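Long-range contact in glycosyl hydrolase family 88 (Pedobacter heparinus, PDB 3WIW), which probably removes the unsaturated glucuronyl residue from the non-reducing end of heparin oligosaccharides, folded as an alpha6/alpha6-barrel: residues I312-L317 with L385-E390. Numbering follows the deposited sequence.
Sequences IASALL and LKRYAE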
# COMPACT_ATOMS: atom_id res chain seq x y z
N ILE A 312 7.23 -2.05 -3.02
CA ILE A 312 8.35 -1.61 -3.84
C ILE A 312 8.23 -2.15 -5.27
O ILE A 312 8.44 -1.39 -6.22
CB ILE A 312 9.71 -2.01 -3.21
CG1 ILE A 312 9.96 -1.14 -1.97
CG2 ILE A 312 10.84 -1.85 -4.21
CD1 ILE A 312 11.00 -1.72 -1.02
N ALA A 313 7.92 -3.44 -5.42
CA ALA A 313 7.78 -4.01 -6.75
C ALA A 313 6.69 -3.29 -7.55
O ALA A 313 6.91 -2.91 -8.72
CB ALA A 313 7.50 -5.50 -6.67
N SER A 314 5.51 -3.08 -6.94
CA SER A 314 4.43 -2.42 -7.65
C SER A 314 4.86 -1.01 -8.08
O SER A 314 4.68 -0.63 -9.24
CB SER A 314 3.18 -2.36 -6.81
OG SER A 314 2.14 -1.93 -7.65
N ALA A 315 5.48 -0.27 -7.17
CA ALA A 315 5.92 1.09 -7.48
C ALA A 315 6.97 1.10 -8.59
O ALA A 315 6.89 1.93 -9.51
CB ALA A 315 6.45 1.78 -6.24
N LEU A 316 7.96 0.22 -8.50
CA LEU A 316 9.03 0.19 -9.50
C LEU A 316 8.52 -0.15 -10.89
O LEU A 316 9.03 0.36 -11.89
CB LEU A 316 10.17 -0.75 -9.08
CG LEU A 316 11.02 -0.30 -7.90
CD1 LEU A 316 12.07 -1.36 -7.65
CD2 LEU A 316 11.69 1.05 -8.18
N LEU A 317 7.48 -0.98 -10.96
CA LEU A 317 6.88 -1.29 -12.26
C LEU A 317 6.23 -0.04 -12.87
O LEU A 317 6.45 0.25 -14.05
CB LEU A 317 5.87 -2.42 -12.13
CG LEU A 317 6.51 -3.78 -11.87
CD1 LEU A 317 5.47 -4.79 -11.36
CD2 LEU A 317 7.24 -4.30 -13.13
N LEU A 385 1.64 -7.95 -9.88
CA LEU A 385 1.45 -8.96 -10.92
C LEU A 385 0.64 -8.38 -12.10
O LEU A 385 0.97 -8.63 -13.26
CB LEU A 385 0.73 -10.20 -10.40
CG LEU A 385 1.44 -11.03 -9.34
CD1 LEU A 385 0.76 -12.37 -9.17
CD2 LEU A 385 2.91 -11.25 -9.67
N LYS A 386 -0.41 -7.63 -11.81
CA LYS A 386 -1.20 -7.02 -12.86
C LYS A 386 -0.36 -6.01 -13.67
O LYS A 386 -0.40 -6.01 -14.90
CB LYS A 386 -2.44 -6.35 -12.27
CG LYS A 386 -3.45 -5.92 -13.30
CD LYS A 386 -4.74 -5.36 -12.67
CE LYS A 386 -4.46 -4.11 -11.85
NZ LYS A 386 -5.65 -3.19 -11.83
N ARG A 387 0.42 -5.17 -12.98
CA ARG A 387 1.28 -4.22 -13.68
C ARG A 387 2.35 -4.90 -14.54
O ARG A 387 2.62 -4.50 -15.68
CB ARG A 387 1.93 -3.24 -12.68
CG ARG A 387 0.94 -2.30 -12.06
CD ARG A 387 1.56 -1.46 -10.95
NE ARG A 387 0.58 -0.52 -10.40
CZ ARG A 387 0.88 0.52 -9.62
NH1 ARG A 387 -0.10 1.34 -9.22
NH2 ARG A 387 2.13 0.75 -9.25
N TYR A 388 2.94 -5.96 -13.99
CA TYR A 388 3.96 -6.71 -14.68
C TYR A 388 3.35 -7.37 -15.93
O TYR A 388 3.91 -7.29 -17.03
CB TYR A 388 4.53 -7.78 -13.74
CG TYR A 388 5.59 -8.64 -14.38
CD1 TYR A 388 6.92 -8.27 -14.35
CD2 TYR A 388 5.26 -9.83 -15.00
CE1 TYR A 388 7.91 -9.04 -14.91
CE2 TYR A 388 6.25 -10.65 -15.56
CZ TYR A 388 7.57 -10.23 -15.52
OH TYR A 388 8.54 -11.00 -16.09
N ALA A 389 2.22 -8.04 -15.77
CA ALA A 389 1.57 -8.68 -16.90
C ALA A 389 1.16 -7.69 -17.99
O ALA A 389 1.19 -8.02 -19.18
CB ALA A 389 0.38 -9.51 -16.44
N GLU A 390 0.77 -6.48 -17.60
CA GLU A 390 0.39 -5.46 -18.57
C GLU A 390 1.59 -5.01 -19.39
O GLU A 390 1.49 -4.85 -20.61
CB GLU A 390 -0.26 -4.27 -17.85
CG GLU A 390 -0.48 -3.03 -18.73
CD GLU A 390 -1.36 -3.28 -19.93
OE1 GLU A 390 -2.17 -4.24 -19.91
OE2 GLU A 390 -1.24 -2.51 -20.91
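The guanidinium of Arg387 meets Ser314 in two ways: the hydroxyl OG lies over one of its faces, while the main-chain oxygen O sits at its edge, close to the guanidinium plane. That edge carries the hydrogen bond of the contact, 2.9 Å from Arg387 NH2 to Ser314 O with an N-H...O angle of 148°. The donor stands well above the carbonyl plane rather than on a lone pair. Although Ser314 OG is 3.1 Å from Arg387 NH2, the angle is too poor for a bond; this hydroxyl bonds instead to Glu383, one turn before Arg387. With CG anti to the carbonyl carbon (chi1 -69°) and the chain extended from CG to NE, the planar end of Arg387 crosses to helix 306-322 and reaches back, one turn before Leu317, to Ser314, alongside Tyr253 of helix 245-262.

The Tyr388 ring has Leu317 CD2 at its edge, near the ring plane, and its neighbours include Trp31, set edge-to-face, and Phe330; its OH bonds to Glu334. Leu317 CD1 packs against the root of that side chain, 3.9 Å from Tyr388 CB. Beside it, Leu317 CB meets Arg387 CB at 4.1 Å, where the backbones come nearest.

Helices 306-322 and 375-392 belong to the alpha6/alpha6-barrel; here the axes of the two segments come within 9.2 Å and are inclined at 31°, running in the same general direction. Replacing Arg387 with an alanine is likely to take this side-chain donor from Ser314 O and to open a gap over the serine hydroxyl. Chemically, the interface joins a leucine-tyrosine apolar patch to one charged donor on a helix carbonyl, with Glu383 and Asp318 in long, weak ion pairs that may offset part of the arginine's charge.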